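Local structure of monomethylamine methyltransferase MtmB1 (Methanosarcina barkeri, 1NTH) at residues Ala179-Thr182 with Glu183-Ile187; Lys237-Leu240 with Asp241-Ser244; Ser244-Ala247 with His248-Asn252; His282-Ala285 with Val286-Ser290. The protein catalyses the transfer of the methyl group from monomethylamine to the corrinoid cofactor of its partner protein MtmC, a step in methanogenesis from methylamine. All coordinates share one frame; numbering follows the deposited sequence.

Overall arrangement
All four interactions are local contacts along single helices or at their ends. Interactions 2 and 3 follow each other on helix 240-251 and share Ser-244; their centres are 12 Å apart. Interaction 4 ends helix 271-288 and touches both. Met-288 packs on Ile-238 and Ile-243 of interaction 2, with CE 3.8 Å from Ile-238 CD1. Ser-290 OG lies 3.0 Å from Lys-250 NZ of interaction 3, a probable hydrogen bond. Interaction 1, on helix 174-193, stands apart, about 9 Å from interaction 3 between nearest atoms. The two are nevertheless joined across subunits: Lys-181 and Arg-185 bond to Asn-252 and Gly-251 of a neighbouring copy.

Interaction 1: Ala179-Thr182 with Glu183-Ile187; sequences AAKT and ETRLI
Ala-179 O takes the N-H of Glu-183 at 2.8 Å, with the donor tilted 26° from the carbonyl plane. The Glu-183 carboxylate bonds to Thr-206, Asn-158 and Glu-205. Ala-180 breaks the pattern. Its O stands 4.4 Å from Thr-184 N and instead receives a hydrogen bond from a water at 2.7 Å. The same water bonds to Thr-184 OG1 and weakly to Glu-183 OE1, so it ties three residues together on one flank of the helix. At Lys-181 the backbone bond returns, but only weakly, to Arg-185 N. The two long side chains run alongside each other and point the same way. Lys-181 CB comes within 3.9 Å of Arg-185 NH1. Lys-181 NZ bonds to Ser-215 O and to Asn-252 of a second subunit; Arg-185 NH2 bonds to Gly-251 O of that subunit. Thr-182 has CG2 anti to its backbone N and OG1 anti to its carbonyl carbon (chi1 -58°). Thr-182 CG2 therefore lies beside Leu-186, 3.5 Å from Leu-186 CD1. The hydroxyl bonds to Leu-178 O and to a water that sits in the plane of the Arg-185 guanidinium, at its edge. Thr-182 O also holds Leu-186 N in a straight bond of 2.8 Å. This is i to i+4 pairing along an alpha helix, with one turn opened by water, on a helix that packs between subunits.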
ATOM      1  N   ALA A 179     -14.083   0.786  21.182  1.00 15.58           N
ATOM      2  CA  ALA A 179     -14.393  -0.638  21.108  1.00 15.36           C
ATOM      3  C   ALA A 179     -14.608  -1.105  19.672  1.00 16.26           C
ATOM      4  O   ALA A 179     -14.182  -2.199  19.302  1.00 16.14           O
ATOM      5  CB  ALA A 179     -15.633  -0.958  21.956  1.00 16.24           C
ATOM      6  N   ALA A 180     -15.262  -0.276  18.862  1.00 14.73           N
ATOM      7  CA  ALA A 180     -15.528  -0.632  17.472  1.00 14.77           C
ATOM      8  C   ALA A 180     -14.232  -0.887  16.701  1.00 15.50           C
ATOM      9  O   ALA A 180     -14.143  -1.839  15.923  1.00 16.47           O
ATOM     10  CB  ALA A 180     -16.334   0.478  16.790  1.00 16.54           C
ATOM     11  N   LYS A 181     -13.233  -0.037  16.912  1.00 15.23           N
ATOM     12  CA  LYS A 181     -11.956  -0.206  16.225  1.00 14.34           C
ATOM     13  C   LYS A 181     -11.143  -1.322  16.872  1.00 15.84           C
ATOM     14  O   LYS A 181     -10.595  -2.187  16.186  1.00 15.41           O
ATOM     15  CB  LYS A 181     -11.138   1.088  16.267  1.00 14.87           C
ATOM     16  CG  LYS A 181     -11.771   2.276  15.557  1.00 14.54           C
ATOM     17  CD  LYS A 181     -10.818   3.463  15.563  1.00 16.25           C
ATOM     18  CE  LYS A 181     -11.482   4.747  15.070  1.00 16.50           C
ATOM     19  NZ  LYS A 181     -11.873   4.698  13.630  1.00 15.89           N
ATOM     20  N   THR A 182     -11.092  -1.306  18.203  1.00 15.15           N
ATOM     21  CA  THR A 182     -10.316  -2.281  18.970  1.00 15.11           C
ATOM     22  C   THR A 182     -10.753  -3.734  18.802  1.00 15.42           C
ATOM     23  O   THR A 182      -9.918  -4.640  18.707  1.00 15.29           O
ATOM     24  CB  THR A 182     -10.350  -1.918  20.469  1.00 15.58           C
ATOM     25  OG1 THR A 182      -9.823  -0.598  20.643  1.00 15.96           O
ATOM     26  CG2 THR A 182      -9.526  -2.902  21.288  1.00 17.45           C
ATOM     27  N   GLU A 183     -12.062  -3.951  18.775  1.00 14.92           N
ATOM     28  CA  GLU A 183     -12.636  -5.281  18.628  1.00 15.17           C
ATOM     29  C   GLU A 183     -11.950  -6.097  17.530  1.00 15.30           C
ATOM     30  O   GLU A 183     -11.385  -7.159  17.793  1.00 13.52           O
ATOM     31  CB  GLU A 183     -14.130  -5.131  18.326  1.00 16.33           C
ATOM     32  CG  GLU A 183     -14.887  -6.405  18.019  1.00 17.20           C
ATOM     33  CD  GLU A 183     -16.313  -6.101  17.588  1.00 19.19           C
ATOM     34  OE1 GLU A 183     -16.651  -6.322  16.406  1.00 19.71           O
ATOM     35  OE2 GLU A 183     -17.090  -5.621  18.438  1.00 19.96           O
ATOM     36  N   THR A 184     -11.983  -5.600  16.299  1.00 14.49           N
ATOM     37  CA  THR A 184     -11.371  -6.344  15.206  1.00 14.41           C
ATOM     38  C   THR A 184      -9.849  -6.317  15.245  1.00 13.16           C
ATOM     39  O   THR A 184      -9.206  -7.282  14.831  1.00 14.23           O
ATOM     40  CB  THR A 184     -11.884  -5.845  13.840  1.00 14.84           C
ATOM     41  OG1 THR A 184     -13.293  -6.100  13.753  1.00 16.09           O
ATOM     42  CG2 THR A 184     -11.190  -6.581  12.695  1.00 15.24           C
ATOM     43  N   ARG A 185      -9.263  -5.228  15.737  1.00 13.82           N
ATOM     44  CA  ARG A 185      -7.805  -5.167  15.827  1.00 13.30           C
ATOM     45  C   ARG A 185      -7.317  -6.305  16.722  1.00 13.83           C
ATOM     46  O   ARG A 185      -6.364  -7.006  16.383  1.00 14.92           O
ATOM     47  CB  ARG A 185      -7.352  -3.810  16.380  1.00 13.53           C
ATOM     48  CG  ARG A 185      -7.358  -2.707  15.331  1.00 14.94           C
ATOM     49  CD  ARG A 185      -7.105  -1.322  15.923  1.00 15.73           C
ATOM     50  NE  ARG A 185      -6.857  -0.343  14.866  1.00 16.27           N
ATOM     51  CZ  ARG A 185      -6.940   0.977  15.016  1.00 15.84           C
ATOM     52  NH1 ARG A 185      -7.273   1.501  16.188  1.00 15.20           N
ATOM     53  NH2 ARG A 185      -6.687   1.774  13.985  1.00 16.78           N
ATOM     54  N   LEU A 186      -7.981  -6.503  17.858  1.00 13.87           N
ATOM     55  CA  LEU A 186      -7.599  -7.580  18.768  1.00 14.51           C
ATOM     56  C   LEU A 186      -7.865  -8.956  18.163  1.00 13.93           C
ATOM     57  O   LEU A 186      -7.056  -9.875  18.304  1.00 14.38           O
ATOM     58  CB  LEU A 186      -8.364  -7.465  20.090  1.00 14.95           C
ATOM     59  CG  LEU A 186      -8.044  -6.266  20.982  1.00 17.62           C
ATOM     60  CD1 LEU A 186      -8.954  -6.282  22.203  1.00 18.35           C
ATOM     61  CD2 LEU A 186      -6.578  -6.317  21.400  1.00 21.62           C
ATOM     62  N   ILE A 187      -9.006  -9.101  17.496  1.00 12.87           N
ATOM     63  CA  ILE A 187      -9.366 -10.378  16.894  1.00 12.61           C
ATOM     64  C   ILE A 187      -8.399 -10.782  15.790  1.00 13.92           C
ATOM     65  O   ILE A 187      -8.000 -11.948  15.706  1.00 13.84           O
ATOM     66  CB  ILE A 187     -10.816 -10.347  16.373  1.00 13.21           C
ATOM     67  CG1 ILE A 187     -11.769 -10.286  17.572  1.00 13.26           C
ATOM     68  CG2 ILE A 187     -11.104 -11.576  15.518  1.00 14.51           C
ATOM     69  CD1 ILE A 187     -13.222 -10.033  17.209  1.00 14.94           C
TER
HETATM   70  O   HOH W   1     -14.834  -4.277  14.918  1.00 22.64           O
HETATM   71  O   HOH W   2      -7.727   0.362  18.828  1.00 21.11           O

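Interaction 2: Lys237-Leu240 with Asp241-Ser244; sequences KIDL and DAIS
Ile-238 and Ala-242 meet across the turn from strand to helix. CG1 of Ile-238 lies anti to its backbone N (chi1 -162°), which sets CG1 near the Ala-242 methyl, and Ile-238 CD1 lies 3.6 Å from Ala-242 CB. Ile-243 comes up beside this pair with its own CD1, looser at 4.3 Å from Ile-238 CG1. Leu-240 CD2 touches the CG1 branch of Ile-243. The polar side is built by two aspartates. Asp-239 is the N-cap residue, and its carboxylate leans over the first turn of the helix. Asp-239 OD2 lies 3.2 Å from Asp-241 CB and 3.5 Å from Ala-242 N. The planes of the two carboxylates are 41° apart, and their nearest oxygens stay 4.9 Å from each other, OD2 to OD2. Asp-241 OD2 is turned to Ala-210 N. The negative charge of Asp-239 probably interacts favourably with the partial positive charge of the helix start. A leucine in place of Asp-239 would probably leave the N-terminal turn without that charge beside the N-H of Ala-242. The backbone closes the turn in two steps, weakly from Ala-242 N to Asp-239 O and more firmly from Ser-244 N to Leu-240 O at 3.1 Å. A water joins Leu-240 O to Ser-244 OG. Asp-79 receives the N-H of Leu-240, next to strand 75-77, with which Ile-238 pairs. Phe-12 of helix 9-18 and Met-288 of helix 271-288 cover the two isoleucines.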
ATOM      1  N   LYS A 237     -38.937  -4.114   8.720  1.00 18.88           N
ATOM      2  CA  LYS A 237     -38.799  -2.845   9.405  1.00 18.45           C
ATOM      3  C   LYS A 237     -37.328  -2.439   9.492  1.00 18.54           C
ATOM      4  O   LYS A 237     -36.442  -3.293   9.492  1.00 17.72           O
ATOM      5  CB  LYS A 237     -39.385  -3.024  10.806  1.00 18.38           C
ATOM      6  CG  LYS A 237     -39.361  -1.817  11.712  1.00 20.22           C
ATOM      7  CD  LYS A 237     -39.861  -2.207  13.104  1.00 20.73           C
ATOM      8  CE  LYS A 237     -41.275  -2.777  13.055  1.00 21.32           C
ATOM      9  NZ  LYS A 237     -41.712  -3.306  14.384  1.00 21.06           N
ATOM     10  N   ILE A 238     -37.076  -1.137   9.573  1.00 18.75           N
ATOM     11  CA  ILE A 238     -35.707  -0.640   9.655  1.00 18.70           C
ATOM     12  C   ILE A 238     -35.666   0.742  10.307  1.00 21.00           C
ATOM     13  O   ILE A 238     -36.669   1.458  10.342  1.00 21.18           O
ATOM     14  CB  ILE A 238     -35.074  -0.552   8.238  1.00 18.29           C
ATOM     15  CG1 ILE A 238     -33.548  -0.471   8.341  1.00 18.41           C
ATOM     16  CG2 ILE A 238     -35.594   0.667   7.501  1.00 18.91           C
ATOM     17  CD1 ILE A 238     -32.914  -1.736   8.872  1.00 18.10           C
ATOM     18  N   ASP A 239     -34.499   1.106  10.829  1.00 19.81           N
ATOM     19  CA  ASP A 239     -34.298   2.409  11.456  1.00 20.67           C
ATOM     20  C   ASP A 239     -33.342   3.205  10.569  1.00 20.79           C
ATOM     21  O   ASP A 239     -32.603   2.622   9.775  1.00 19.27           O
ATOM     22  CB  ASP A 239     -33.705   2.234  12.854  1.00 23.46           C
ATOM     23  CG  ASP A 239     -32.454   1.374  12.852  1.00 28.47           C
ATOM     24  OD1 ASP A 239     -32.524   0.208  12.410  1.00 31.44           O
ATOM     25  OD2 ASP A 239     -31.400   1.866  13.295  1.00 33.53           O
ATOM     26  N   LEU A 240     -33.352   4.529  10.697  1.00 19.81           N
ATOM     27  CA  LEU A 240     -32.483   5.360   9.869  1.00 20.65           C
ATOM     28  C   LEU A 240     -30.988   5.174  10.129  1.00 20.60           C
ATOM     29  O   LEU A 240     -30.175   5.396   9.233  1.00 20.06           O
ATOM     30  CB  LEU A 240     -32.866   6.838  10.009  1.00 23.09           C
ATOM     31  CG  LEU A 240     -34.209   7.188   9.356  1.00 24.43           C
ATOM     32  CD1 LEU A 240     -34.460   8.684   9.458  1.00 26.60           C
ATOM     33  CD2 LEU A 240     -34.202   6.755   7.895  1.00 26.28           C
ATOM     34  N   ASP A 241     -30.620   4.774  11.341  1.00 19.36           N
ATOM     35  CA  ASP A 241     -29.209   4.542  11.648  1.00 21.44           C
ATOM     36  C   ASP A 241     -28.648   3.509  10.668  1.00 20.86           C
ATOM     37  O   ASP A 241     -27.551   3.678  10.130  1.00 20.45           O
ATOM     38  CB  ASP A 241     -29.049   4.029  13.084  1.00 23.78           C
ATOM     39  CG  ASP A 241     -28.735   5.140  14.073  1.00 28.07           C
ATOM     40  OD1 ASP A 241     -29.219   6.274  13.873  1.00 29.54           O
ATOM     41  OD2 ASP A 241     -28.010   4.876  15.059  1.00 31.07           O
ATOM     42  N   ALA A 242     -29.411   2.446  10.429  1.00 19.31           N
ATOM     43  CA  ALA A 242     -28.982   1.391   9.516  1.00 18.54           C
ATOM     44  C   ALA A 242     -28.796   1.921   8.096  1.00 18.60           C
ATOM     45  O   ALA A 242     -27.866   1.527   7.390  1.00 16.93           O
ATOM     46  CB  ALA A 242     -29.998   0.252   9.518  1.00 18.89           C
ATOM     47  N   ILE A 243     -29.686   2.814   7.679  1.00 17.37           N
ATOM     48  CA  ILE A 243     -29.618   3.388   6.339  1.00 17.05           C
ATOM     49  C   ILE A 243     -28.327   4.187   6.130  1.00 17.01           C
ATOM     50  O   ILE A 243     -27.727   4.143   5.048  1.00 17.11           O
ATOM     51  CB  ILE A 243     -30.856   4.288   6.070  1.00 17.31           C
ATOM     52  CG1 ILE A 243     -32.136   3.450   6.186  1.00 18.12           C
ATOM     53  CG2 ILE A 243     -30.769   4.915   4.689  1.00 19.01           C
ATOM     54  CD1 ILE A 243     -32.196   2.262   5.246  1.00 20.82           C
ATOM     55  N   SER A 244     -27.898   4.917   7.157  1.00 17.39           N
ATOM     56  CA  SER A 244     -26.660   5.689   7.059  1.00 17.32           C
ATOM     57  C   SER A 244     -25.459   4.755   7.088  1.00 16.54           C
ATOM     58  O   SER A 244     -24.462   5.000   6.411  1.00 16.39           O
ATOM     59  CB  SER A 244     -26.552   6.700   8.203  1.00 18.61           C
ATOM     60  OG  SER A 244     -27.338   7.843   7.925  1.00 20.40           O
TER
HETATM   61  O   HOH W   3     -29.938   7.740   7.860  1.00 23.13           O

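Interaction 3: Ser244-Ala247 with His248-Asn252; sequences SVIA and HYKGN
Residues 244-247 and 248-251 form successive turns of one alpha helix, joined by four i to i+4 bonds. His-248 N bonds to Ser-244 O, Tyr-249 N to Val-245 O, Lys-250 N to Ile-246 O and Gly-251 N to Ala-247 O. The bond from Tyr-249 lies in the carbonyl plane, at 3.0 Å.

Among the side chains, Val-245 and Tyr-249 lie alongside each other. Val-245 CG1 is anti to its backbone N (chi1 169°), which puts this methyl over one face of the tyrosine ring. Val-245 CG1 stands 3.2 Å above the ring plane, displaced toward the rim, and only 3.3 Å from Tyr-249 CZ. This is a close CH-pi contact. Beyond it the phenol OH bonds to Glu-229 O, and His-228 meets the ring edge-to-face. An alanine in place of Tyr-249 is likely to strip the Val-245 methyl of its aromatic cover and leave Glu-229 O without this partner.

Ile-246 CG2 packs on Lys-250 CD at 3.6 Å. The lysine chain then bends so that NZ reaches Ser-290. Apolar stems thus line this helix, while the tyrosine hydroxyl and the lysine amine find their partners elsewhere in the chain.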
ATOM      1  N   SER A 244     -27.898   4.917   7.157  1.00 17.39           N
ATOM      2  CA  SER A 244     -26.660   5.689   7.059  1.00 17.32           C
ATOM      3  C   SER A 244     -25.459   4.755   7.088  1.00 16.54           C
ATOM      4  O   SER A 244     -24.462   5.000   6.411  1.00 16.39           O
ATOM      5  CB  SER A 244     -26.552   6.700   8.203  1.00 18.61           C
ATOM      6  OG  SER A 244     -27.338   7.843   7.925  1.00 20.40           O
ATOM      7  N   VAL A 245     -25.548   3.687   7.873  1.00 15.27           N
ATOM      8  CA  VAL A 245     -24.450   2.727   7.949  1.00 15.44           C
ATOM      9  C   VAL A 245     -24.256   2.068   6.583  1.00 14.94           C
ATOM     10  O   VAL A 245     -23.121   1.849   6.138  1.00 15.00           O
ATOM     11  CB  VAL A 245     -24.720   1.651   9.025  1.00 16.08           C
ATOM     12  CG1 VAL A 245     -23.710   0.521   8.905  1.00 18.70           C
ATOM     13  CG2 VAL A 245     -24.622   2.276  10.410  1.00 17.93           C
ATOM     14  N   ILE A 246     -25.361   1.764   5.910  1.00 14.75           N
ATOM     15  CA  ILE A 246     -25.298   1.155   4.586  1.00 14.13           C
ATOM     16  C   ILE A 246     -24.571   2.078   3.609  1.00 14.55           C
ATOM     17  O   ILE A 246     -23.738   1.628   2.822  1.00 14.88           O
ATOM     18  CB  ILE A 246     -26.716   0.864   4.040  1.00 14.58           C
ATOM     19  CG1 ILE A 246     -27.340  -0.290   4.830  1.00 15.51           C
ATOM     20  CG2 ILE A 246     -26.650   0.532   2.548  1.00 14.58           C
ATOM     21  CD1 ILE A 246     -28.861  -0.356   4.726  1.00 16.15           C
ATOM     22  N   ALA A 247     -24.887   3.369   3.658  1.00 13.73           N
ATOM     23  CA  ALA A 247     -24.251   4.339   2.766  1.00 13.90           C
ATOM     24  C   ALA A 247     -22.744   4.351   2.983  1.00 14.00           C
ATOM     25  O   ALA A 247     -21.968   4.515   2.040  1.00 14.88           O
ATOM     26  CB  ALA A 247     -24.820   5.729   3.014  1.00 14.16           C
ATOM     27  N   HIS A 248     -22.342   4.197   4.238  1.00 13.67           N
ATOM     28  CA  HIS A 248     -20.930   4.180   4.598  1.00 13.39           C
ATOM     29  C   HIS A 248     -20.232   2.936   4.042  1.00 14.19           C
ATOM     30  O   HIS A 248     -19.158   3.037   3.435  1.00 13.95           O
ATOM     31  CB  HIS A 248     -20.796   4.238   6.122  1.00 14.71           C
ATOM     32  CG  HIS A 248     -19.437   3.866   6.624  1.00 14.65           C
ATOM     33  ND1 HIS A 248     -19.204   2.720   7.352  1.00 18.42           N
ATOM     34  CD2 HIS A 248     -18.239   4.482   6.494  1.00 12.51           C
ATOM     35  CE1 HIS A 248     -17.919   2.647   7.652  1.00 13.70           C
ATOM     36  NE2 HIS A 248     -17.312   3.704   7.143  1.00 17.38           N
ATOM     37  N   TYR A 249     -20.834   1.767   4.244  1.00 13.62           N
ATOM     38  CA  TYR A 249     -20.246   0.520   3.744  1.00 13.33           C
ATOM     39  C   TYR A 249     -20.085   0.581   2.222  1.00 13.21           C
ATOM     40  O   TYR A 249     -19.044   0.202   1.681  1.00 15.25           O
ATOM     41  CB  TYR A 249     -21.133  -0.678   4.105  1.00 12.79           C
ATOM     42  CG  TYR A 249     -21.224  -1.023   5.582  1.00 12.36           C
ATOM     43  CD1 TYR A 249     -22.274  -1.812   6.052  1.00 13.79           C
ATOM     44  CD2 TYR A 249     -20.257  -0.604   6.499  1.00 12.12           C
ATOM     45  CE1 TYR A 249     -22.367  -2.180   7.395  1.00 14.91           C
ATOM     46  CE2 TYR A 249     -20.342  -0.968   7.860  1.00 12.81           C
ATOM     47  CZ  TYR A 249     -21.401  -1.758   8.290  1.00 14.37           C
ATOM     48  OH  TYR A 249     -21.501  -2.136   9.615  1.00 17.09           O
ATOM     49  N   LYS A 250     -21.121   1.054   1.533  1.00 13.98           N
ATOM     50  CA  LYS A 250     -21.080   1.163   0.077  1.00 14.30           C
ATOM     51  C   LYS A 250     -19.973   2.113  -0.356  1.00 14.28           C
ATOM     52  O   LYS A 250     -19.232   1.825  -1.298  1.00 15.23           O
ATOM     53  CB  LYS A 250     -22.420   1.679  -0.456  1.00 14.52           C
ATOM     54  CG  LYS A 250     -23.567   0.681  -0.335  1.00 16.19           C
ATOM     55  CD  LYS A 250     -24.921   1.358  -0.526  1.00 20.11           C
ATOM     56  CE  LYS A 250     -25.101   1.928  -1.929  1.00 23.32           C
ATOM     57  NZ  LYS A 250     -25.143   0.857  -2.968  1.00 24.53           N
ATOM     58  N   GLY A 251     -19.863   3.238   0.341  1.00 13.98           N
ATOM     59  CA  GLY A 251     -18.854   4.230   0.005  1.00 13.70           C
ATOM     60  C   GLY A 251     -17.421   3.788   0.215  1.00 14.06           C
ATOM     61  O   GLY A 251     -16.499   4.438  -0.284  1.00 15.32           O
ATOM     62  N   ASN A 252     -17.234   2.695   0.951  1.00 13.47           N
ATOM     63  CA  ASN A 252     -15.904   2.148   1.232  1.00 13.85           C
ATOM     64  C   ASN A 252     -15.647   0.852   0.452  1.00 14.50           C
ATOM     65  O   ASN A 252     -14.608   0.213   0.624  1.00 15.91           O
ATOM     66  CB  ASN A 252     -15.749   1.865   2.736  1.00 14.66           C
ATOM     67  CG  ASN A 252     -15.377   3.106   3.544  1.00 16.88           C
ATOM     68  OD1 ASN A 252     -15.394   4.226   3.037  1.00 18.07           O
ATOM     69  ND2 ASN A 252     -15.048   2.904   4.818  1.00 17.95           N
TER

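Interaction 4: His282-Ala285 with Val286-Ser290; sequences HINA and VLMSS
Asn-284 and Met-288 cross one turn apart, each with CG anti to its own backbone N (chi1 -168° and 177°). The methionine chain runs on extended and bends only at its end (chi3 81°), which brings SD and CE beside the asparagine amide. ND2 of Asn-284 gives a weak hydrogen bond to Met-288 SD at 3.6 Å. The terminal CE is as near, 3.5 Å from the same ND2. Asn-284 OD1 lies 3.6 Å from Met-288 CB, nearer the base of the same side chain. The amide has stronger partners outside: Tyr-86 OH at OD1 and Gln-232 OE1 at ND2. These probably fix its rotation.

The backbone beneath is an irregular helix end, in a beta-alpha-beta unit of the TIM barrel (strands 263-264 and 293-300). Asn-284 O accepts two N-H groups: Met-288 N lies 2.8 Å from it in the carbonyl plane, and Leu-287 N is above the plane at 3.1 Å. Ile-283 O draws only weak bonds, from Val-286 N and Leu-287 N, and the CG2 methyl of Val-286 sits 3.2 Å from it. Ser-289 N bonds weakly to Ala-285 O. Ser-290 then leaves the helix with positive phi, and its OG meets Lys-250.

Ile-283 and Leu-287 pack on helices 56-73 and 88-95. In this buried setting the asparagine amide has both its polar atoms engaged, and the thioether adds only a soft, weak acceptor at its flank.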
ATOM      1  N   HIS A 282     -34.976 -11.726   2.793  1.00 16.95           N
ATOM      2  CA  HIS A 282     -33.784 -12.144   2.047  1.00 16.60           C
ATOM      3  C   HIS A 282     -33.743 -11.246   0.809  1.00 16.95           C
ATOM      4  O   HIS A 282     -32.688 -10.757   0.406  1.00 16.86           O
ATOM      5  CB  HIS A 282     -33.883 -13.606   1.586  1.00 15.99           C
ATOM      6  CG  HIS A 282     -33.346 -14.601   2.569  1.00 16.95           C
ATOM      7  ND1 HIS A 282     -33.971 -14.887   3.764  1.00 17.02           N
ATOM      8  CD2 HIS A 282     -32.248 -15.396   2.518  1.00 15.03           C
ATOM      9  CE1 HIS A 282     -33.283 -15.816   4.406  1.00 17.20           C
ATOM     10  NE2 HIS A 282     -32.233 -16.142   3.672  1.00 16.78           N
ATOM     11  N   ILE A 283     -34.910 -11.032   0.205  1.00 16.03           N
ATOM     12  CA  ILE A 283     -35.010 -10.183  -0.975  1.00 15.18           C
ATOM     13  C   ILE A 283     -34.741  -8.717  -0.614  1.00 15.75           C
ATOM     14  O   ILE A 283     -34.035  -8.008  -1.332  1.00 16.11           O
ATOM     15  CB  ILE A 283     -36.417 -10.307  -1.630  1.00 14.86           C
ATOM     16  CG1 ILE A 283     -36.616 -11.730  -2.171  1.00 14.94           C
ATOM     17  CG2 ILE A 283     -36.560  -9.301  -2.764  1.00 16.15           C
ATOM     18  CD1 ILE A 283     -38.045 -12.024  -2.661  1.00 17.15           C
ATOM     19  N   ASN A 284     -35.295  -8.260   0.505  1.00 14.76           N
ATOM     20  CA  ASN A 284     -35.093  -6.876   0.924  1.00 15.26           C
ATOM     21  C   ASN A 284     -33.607  -6.576   1.153  1.00 16.35           C
ATOM     22  O   ASN A 284     -33.160  -5.447   0.966  1.00 16.74           O
ATOM     23  CB  ASN A 284     -35.879  -6.584   2.206  1.00 17.22           C
ATOM     24  CG  ASN A 284     -35.934  -5.105   2.524  1.00 16.47           C
ATOM     25  OD1 ASN A 284     -36.308  -4.300   1.674  1.00 18.92           O
ATOM     26  ND2 ASN A 284     -35.566  -4.738   3.749  1.00 18.50           N
ATOM     27  N   ALA A 285     -32.849  -7.593   1.547  1.00 15.20           N
ATOM     28  CA  ALA A 285     -31.422  -7.427   1.801  1.00 16.50           C
ATOM     29  C   ALA A 285     -30.674  -6.878   0.587  1.00 15.71           C
ATOM     30  O   ALA A 285     -29.844  -5.981   0.719  1.00 16.15           O
ATOM     31  CB  ALA A 285     -30.809  -8.760   2.221  1.00 14.07           C
ATOM     32  N   VAL A 286     -30.969  -7.408  -0.596  1.00 17.44           N
ATOM     33  CA  VAL A 286     -30.270  -6.961  -1.799  1.00 17.69           C
ATOM     34  C   VAL A 286     -30.881  -5.713  -2.423  1.00 20.31           C
ATOM     35  O   VAL A 286     -30.332  -5.132  -3.357  1.00 22.35           O
ATOM     36  CB  VAL A 286     -30.213  -8.092  -2.860  1.00 18.12           C
ATOM     37  CG1 VAL A 286     -29.501  -9.299  -2.276  1.00 18.24           C
ATOM     38  CG2 VAL A 286     -31.621  -8.481  -3.317  1.00 20.11           C
ATOM     39  N   LEU A 287     -32.012  -5.292  -1.876  1.00 18.87           N
ATOM     40  CA  LEU A 287     -32.723  -4.128  -2.374  1.00 20.76           C
ATOM     41  C   LEU A 287     -32.401  -2.899  -1.524  1.00 20.60           C
ATOM     42  O   LEU A 287     -31.820  -1.925  -2.004  1.00 23.83           O
ATOM     43  CB  LEU A 287     -34.225  -4.443  -2.345  1.00 22.73           C
ATOM     44  CG  LEU A 287     -35.297  -3.556  -2.968  1.00 24.92           C
ATOM     45  CD1 LEU A 287     -35.004  -3.300  -4.433  1.00 22.91           C
ATOM     46  CD2 LEU A 287     -36.646  -4.257  -2.814  1.00 24.89           C
ATOM     47  N   MET A 288     -32.763  -2.959  -0.250  1.00 19.97           N
ATOM     48  CA  MET A 288     -32.544  -1.855   0.670  1.00 19.44           C
ATOM     49  C   MET A 288     -31.101  -1.712   1.159  1.00 18.99           C
ATOM     50  O   MET A 288     -30.578  -0.601   1.258  1.00 19.88           O
ATOM     51  CB  MET A 288     -33.476  -2.026   1.876  1.00 21.13           C
ATOM     52  CG  MET A 288     -33.324  -0.991   2.979  1.00 22.70           C
ATOM     53  SD  MET A 288     -34.290  -1.443   4.451  1.00 23.52           S
ATOM     54  CE  MET A 288     -33.188  -2.630   5.220  1.00 22.51           C
ATOM     55  N   SER A 289     -30.456  -2.836   1.452  1.00 18.17           N
ATOM     56  CA  SER A 289     -29.099  -2.813   1.993  1.00 18.25           C
ATOM     57  C   SER A 289     -27.951  -3.034   1.021  1.00 17.32           C
ATOM     58  O   SER A 289     -26.795  -3.008   1.439  1.00 18.22           O
ATOM     59  CB  SER A 289     -28.976  -3.850   3.112  1.00 20.14           C
ATOM     60  OG  SER A 289     -29.967  -3.649   4.104  1.00 23.66           O
ATOM     61  N   SER A 290     -28.254  -3.243  -0.258  1.00 16.89           N
ATOM     62  CA  SER A 290     -27.213  -3.492  -1.260  1.00 18.57           C
ATOM     63  C   SER A 290     -26.294  -4.601  -0.750  1.00 17.38           C
ATOM     64  O   SER A 290     -25.089  -4.596  -1.000  1.00 17.70           O
ATOM     65  CB  SER A 290     -26.390  -2.223  -1.511  1.00 19.19           C
ATOM     66  OG  SER A 290     -27.188  -1.191  -2.073  1.00 20.54           O
TER